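Local coordinates for protein MgGH51 (Meripilus giganteus, PDB 6ZPV) that hydrolyses terminal non-reducing alpha-L-arabinofuranoside residues, as a glycosylated fungal GH51 alpha-L-arabinofuranosidase, at residues A[312-317]-A[326-331]; A[368-373]-A[377-382]. All coordinates share one frame; numbering follows the deposited sequence.

Interaction 1 of 2, residues A[312-317]-A[326-331]; sequences AIDQIN and SAPAAL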
loop_
_atom_site.group_PDB
_atom_site.type_symbol
_atom_site.label_atom_id
_atom_site.label_comp_id
_atom_site.label_asym_id
_atom_site.label_seq_id
_atom_site.Cartn_x
_atom_site.Cartn_y
_atom_site.Cartn_z
ATOM N N ALA A 312 -20.297 8.756 3.071
ATOM C CA ALA A 312 -19.122 9.367 2.445
ATOM C C ALA A 312 -18.857 10.773 2.981
ATOM O O ALA A 312 -17.696 11.147 3.163
ATOM C CB ALA A 312 -19.301 9.413 0.936
ATOM N N ILE A 313 -19.916 11.565 3.236
ATOM C CA ILE A 313 -19.734 12.853 3.927
ATOM C C ILE A 313 -19.092 12.662 5.298
ATOM O O ILE A 313 -18.155 13.396 5.665
ATOM C CB ILE A 313 -21.078 13.594 3.992
ATOM C CG1 ILE A 313 -21.523 14.046 2.608
ATOM C CG2 ILE A 313 -20.998 14.773 4.944
ATOM C CD1 ILE A 313 -22.937 14.534 2.526
ATOM N N ASP A 314 -19.582 11.675 6.052
ATOM C CA ASP A 314 -19.018 11.373 7.373
ATOM C C ASP A 314 -17.532 11.043 7.261
ATOM O O ASP A 314 -16.723 11.536 8.060
ATOM C CB ASP A 314 -19.767 10.198 8.002
ATOM C CG ASP A 314 -21.220 10.409 8.356
ATOM O OD1 ASP A 314 -21.668 11.571 8.420
ATOM O OD2 ASP A 314 -21.902 9.360 8.523
ATOM N N GLN A 315 -17.169 10.210 6.283
ATOM C CA GLN A 315 -15.761 9.840 6.064
ATOM C C GLN A 315 -14.871 11.067 5.846
ATOM O O GLN A 315 -13.804 11.185 6.421
ATOM C CB GLN A 315 -15.726 8.890 4.848
ATOM C CG GLN A 315 -14.332 8.385 4.501
ATOM C CD GLN A 315 -14.355 7.476 3.293
ATOM O OE1 GLN A 315 -15.357 6.798 3.030
ATOM N NE2 GLN A 315 -13.221 7.435 2.540
ATOM N N ILE A 316 -15.349 11.960 4.992
ATOM C CA ILE A 316 -14.591 13.187 4.704
ATOM C C ILE A 316 -14.534 14.093 5.940
ATOM O O ILE A 316 -13.460 14.647 6.270
ATOM C CB ILE A 316 -15.140 13.891 3.463
ATOM C CG1 ILE A 316 -14.956 13.022 2.218
ATOM C CG2 ILE A 316 -14.498 15.273 3.309
ATOM C CD1 ILE A 316 -15.761 13.445 1.007
ATOM N N ASN A 317 -15.641 14.210 6.671
ATOM C CA ASN A 317 -15.613 15.017 7.908
ATOM C C ASN A 317 -14.628 14.454 8.918
ATOM O O ASN A 317 -13.992 15.215 9.644
ATOM C CB ASN A 317 -17.020 15.138 8.517
ATOM C CG ASN A 317 -17.851 16.233 7.867
ATOM O OD1 ASN A 317 -17.257 17.180 7.338
ATOM N ND2 ASN A 317 -19.179 16.065 7.959
ATOM N N SER A 326 -19.360 18.314 13.623
ATOM C CA SER A 326 -19.840 16.991 13.237
ATOM C C SER A 326 -19.315 15.951 14.208
ATOM O O SER A 326 -18.225 16.100 14.762
ATOM C CB SER A 326 -19.515 16.591 11.801
ATOM O OG SER A 326 -18.129 16.271 11.660
ATOM N N ALA A 327 -20.030 14.846 14.310
ATOM C CA ALA A 327 -19.587 13.720 15.126
ATOM C C ALA A 327 -18.298 13.091 14.582
ATOM O O ALA A 327 -17.394 12.781 15.385
ATOM C CB ALA A 327 -20.674 12.713 15.373
ATOM N N PRO A 328 -18.155 12.842 13.271
ATOM C CA PRO A 328 -16.900 12.238 12.810
ATOM C C PRO A 328 -15.683 13.133 13.113
ATOM O O PRO A 328 -14.627 12.602 13.471
ATOM C CB PRO A 328 -17.136 11.996 11.321
ATOM C CG PRO A 328 -18.657 11.877 11.240
ATOM C CD PRO A 328 -19.162 12.902 12.210
ATOM N N ALA A 329 -15.831 14.437 12.950
ATOM C CA ALA A 329 -14.677 15.331 13.248
ATOM C C ALA A 329 -14.417 15.308 14.753
ATOM O O ALA A 329 -13.251 15.360 15.167
ATOM C CB ALA A 329 -14.989 16.723 12.736
ATOM N N ALA A 330 -15.453 15.334 15.577
ATOM C CA ALA A 330 -15.250 15.236 17.041
ATOM C C ALA A 330 -14.534 13.957 17.392
ATOM O O ALA A 330 -13.731 13.927 18.320
ATOM C CB ALA A 330 -16.578 15.365 17.763
ATOM N N LEU A 331 -14.834 12.890 16.646
ATOM C CA LEU A 331 -14.203 11.598 16.884
ATOM C C LEU A 331 -12.705 11.664 16.572
ATOM O O LEU A 331 -11.869 11.169 17.346
ATOM C CB LEU A 331 -14.897 10.535 16.035
ATOM C CG LEU A 331 -14.388 9.097 16.199
ATOM C CD1 LEU A 331 -14.592 8.588 17.609
ATOM C CD2 LEU A 331 -15.058 8.187 15.209
#
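Pro328 lays its ring against the 312-317 helix. CB of Pro328 meets the backbone O of Asp314 at 3.3 Å, and its CG lies 3.8 Å from CB of the same aspartate. The two side chains are set obliquely, and of the aspartate's side chain the methylene comes nearest the ring. One turn further on, Asn317 points at the second helix and is bordered by two residues: its CB sits 3.5 Å from OG of Ser326, and its backbone O is 3.6 Å from the methyl CB of Ala329. The amide of Asn317 passes the serine without bonding to it; OG of Ser326 is turned to its own helix. With chi1 at 74°, OG stands between the backbone N and the carbonyl carbon, where it accepts from N of Ala329 (3.2 Å, N-H...O angle 158°). This is an N-cap bond, and it fixes the serine at the start of helix 327-334. The short helical segments run roughly parallel, 8.2 Å apart at a crossing of -32°. Phe318 extends the apolar packing over Pro328 and Leu331, while the nearest atoms of a bound N-acetylglucosamine lie about 4 Å from the side chain of Asp314. Across the interface, then, cohesion is van der Waals: proline ring and alanine methyl carbons rest on backbone carbonyl oxygens, the methylenes of Asp314 and Asn317 on the ring and the serine hydroxyl, while that OG caps its own helix.

Interaction 2 of 2, residues A[368-373]-A[377-382]; sequences TALQAQ and IRFIAT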
loop_
_atom_site.group_PDB
_atom_site.type_symbol
_atom_site.label_atom_id
_atom_site.label_comp_id
_atom_site.label_asym_id
_atom_site.label_seq_id
_atom_site.Cartn_x
_atom_site.Cartn_y
_atom_site.Cartn_z
ATOM N N THR A 368 -22.918 15.914 -6.418
ATOM C CA THR A 368 -23.733 17.101 -6.105
ATOM C C THR A 368 -23.721 17.320 -4.569
ATOM O O THR A 368 -23.522 18.441 -4.073
ATOM C CB THR A 368 -25.155 16.973 -6.665
ATOM O OG1 THR A 368 -25.081 16.873 -8.090
ATOM C CG2 THR A 368 -26.018 18.156 -6.310
ATOM N N ALA A 369 -23.982 16.232 -3.822
ATOM C CA ALA A 369 -24.016 16.327 -2.346
ATOM C C ALA A 369 -22.641 16.651 -1.759
ATOM O O ALA A 369 -22.518 17.524 -0.874
ATOM C CB ALA A 369 -24.581 15.075 -1.760
ATOM N N LEU A 370 -21.622 15.883 -2.173
ATOM C CA LEU A 370 -20.309 16.036 -1.560
ATOM C C LEU A 370 -19.652 17.369 -1.943
ATOM O O LEU A 370 -19.005 17.998 -1.090
ATOM C CB LEU A 370 -19.429 14.833 -1.920
ATOM C CG LEU A 370 -19.550 13.602 -1.027
ATOM C CD1 LEU A 370 -20.964 13.031 -0.906
ATOM C CD2 LEU A 370 -18.606 12.533 -1.474
ATOM N N GLN A 371 -19.810 17.801 -3.200
ATOM C CA GLN A 371 -19.216 19.100 -3.570
ATOM C C GLN A 371 -19.913 20.239 -2.804
ATOM O O GLN A 371 -19.245 21.208 -2.455
ATOM C CB GLN A 371 -19.330 19.325 -5.077
ATOM C CG GLN A 371 -18.510 20.528 -5.567
ATOM C CD GLN A 371 -17.070 20.175 -5.826
ATOM O OE1 GLN A 371 -16.759 19.699 -6.937
ATOM N NE2 GLN A 371 -16.219 20.306 -4.800
ATOM N N ALA A 372 -21.211 20.135 -2.561
ATOM C CA ALA A 372 -21.890 21.216 -1.808
ATOM C C ALA A 372 -21.375 21.240 -0.370
ATOM O O ALA A 372 -21.219 22.337 0.205
ATOM C CB ALA A 372 -23.402 21.005 -1.811
ATOM N N GLN A 373 -21.082 20.097 0.227
ATOM C CA GLN A 373 -20.506 20.077 1.585
ATOM C C GLN A 373 -19.059 20.527 1.567
ATOM O O GLN A 373 -18.619 21.201 2.550
ATOM C CB GLN A 373 -20.546 18.644 2.132
ATOM C CG GLN A 373 -21.903 18.132 2.460
ATOM C CD GLN A 373 -22.576 18.831 3.605
ATOM O OE1 GLN A 373 -21.938 19.256 4.578
ATOM N NE2 GLN A 373 -23.784 19.232 3.289
ATOM N N ILE A 377 -12.875 20.597 -2.465
ATOM C CA ILE A 377 -12.329 19.284 -2.869
ATOM C C ILE A 377 -12.499 19.047 -4.364
ATOM O O ILE A 377 -13.507 19.449 -4.922
ATOM C CB ILE A 377 -12.941 18.152 -2.050
ATOM C CG1 ILE A 377 -12.485 18.293 -0.593
ATOM C CG2 ILE A 377 -12.586 16.784 -2.617
ATOM C CD1 ILE A 377 -13.064 17.206 0.310
ATOM N N ARG A 378 -11.495 18.470 -5.005
ATOM C CA ARG A 378 -11.606 18.086 -6.405
ATOM C C ARG A 378 -12.012 16.616 -6.498
ATOM O O ARG A 378 -11.316 15.736 -5.990
ATOM C CB ARG A 378 -10.294 18.331 -7.154
ATOM C CG ARG A 378 -10.392 18.277 -8.664
ATOM C CD ARG A 378 -9.043 18.418 -9.360
ATOM N NE ARG A 378 -9.158 18.711 -10.785
ATOM C CZ ARG A 378 -8.915 19.871 -11.363
ATOM N NH1 ARG A 378 -8.653 20.964 -10.646
ATOM N NH2 ARG A 378 -9.039 19.956 -12.709
ATOM N N PHE A 379 -13.135 16.342 -7.140
ATOM C CA PHE A 379 -13.689 14.993 -7.255
ATOM C C PHE A 379 -13.269 14.338 -8.555
ATOM O O PHE A 379 -13.394 14.922 -9.649
ATOM C CB PHE A 379 -15.214 14.999 -7.079
ATOM C CG PHE A 379 -15.606 15.357 -5.655
ATOM C CD1 PHE A 379 -15.612 14.365 -4.674
ATOM C CD2 PHE A 379 -15.845 16.657 -5.272
ATOM C CE1 PHE A 379 -15.880 14.669 -3.347
ATOM C CE2 PHE A 379 -16.077 16.966 -3.942
ATOM C CZ PHE A 379 -16.085 15.985 -2.981
ATOM N N ILE A 380 -12.824 13.085 -8.469
ATOM C CA ILE A 380 -12.258 12.340 -9.620
ATOM C C ILE A 380 -13.237 11.242 -10.040
ATOM O O ILE A 380 -13.622 10.391 -9.207
ATOM C CB ILE A 380 -10.897 11.736 -9.236
ATOM C CG1 ILE A 380 -9.915 12.752 -8.672
ATOM C CG2 ILE A 380 -10.338 10.994 -10.401
ATOM C CD1 ILE A 380 -8.770 12.182 -7.923
ATOM N N ALA A 381 -13.596 11.231 -11.326
ATOM C CA ALA A 381 -14.479 10.237 -11.928
ATOM C C ALA A 381 -13.669 9.000 -12.361
ATOM O O ALA A 381 -12.495 9.125 -12.758
ATOM C CB ALA A 381 -15.219 10.861 -13.079
ATOM N N THR A 382 -14.359 7.849 -12.389
ATOM C CA THR A 382 -13.669 6.595 -12.634
ATOM C C THR A 382 -14.161 5.842 -13.860
ATOM O O THR A 382 -13.610 4.776 -14.195
ATOM C CB THR A 382 -13.822 5.672 -11.408
ATOM O OG1 THR A 382 -15.180 5.247 -11.410
ATOM C CG2 THR A 382 -13.398 6.324 -10.118
HETATM O O HOH W 1 -14.577 18.672 -8.292
#
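Gln371 sends CG anti to its backbone N (chi1 -169°) and then bends at chi2, which carries the carboxamide from the helix to Ile377, just before the strand. There NE2 of Gln371 donates to O of Ile377 at 2.8 Å. The bond is nearly straight, with an N-H...O angle of 175°, and lies in the carbonyl plane as well as close to the amide plane of the glutamine. NE2 also bonds to O of Phe374, so two main-chain carbonyls hold this amide. The other end of the carboxamide works through water: OE1 of Gln371 accepts from a water whose oxygen lies 3.0 Å from N of Phe379 and accepts its N-H. The same NE2 lies at the edge of the Phe379 ring, 3.5 Å from CE2 of Phe379, with amide and ring planes 75° apart. Further round the ring, CB of Leu370 packs 3.7 Å from CZ of Phe379, the two side chains crossing at about a right angle. Ile377 CG2 rests over one ring face, towards the rim, and Trp363 also touches the phenylalanine. Helix 359-373 is thereby fastened to strand 378-381, the closing half of a beta-alpha-beta unit in the eight-stranded parallel barrel of this GH51 enzyme.

Following the chain from the N terminus, helix 306-320 comes first, and interaction 1 closes the short loop 321-326 that brings helix 327-334 back beside it. The chain then forms strand 345-348 and helix 359-373, after which interaction 2 closes the short loop 374-377 into strand 378-381. The two contacts stand in series, neither nested nor crossed, with centres about 16 Å apart. They still meet through the face of 312-317 that looks inward: Ile313 CD1 packs 3.7 Å from Gln373 CG, and Ile316 CG2 lies 3.8 Å from Ile377 CD1. Helix 306-320 thus bridges the surface helix 327-334 and the helix-strand pair 359-373 and 378-381 of the barrel.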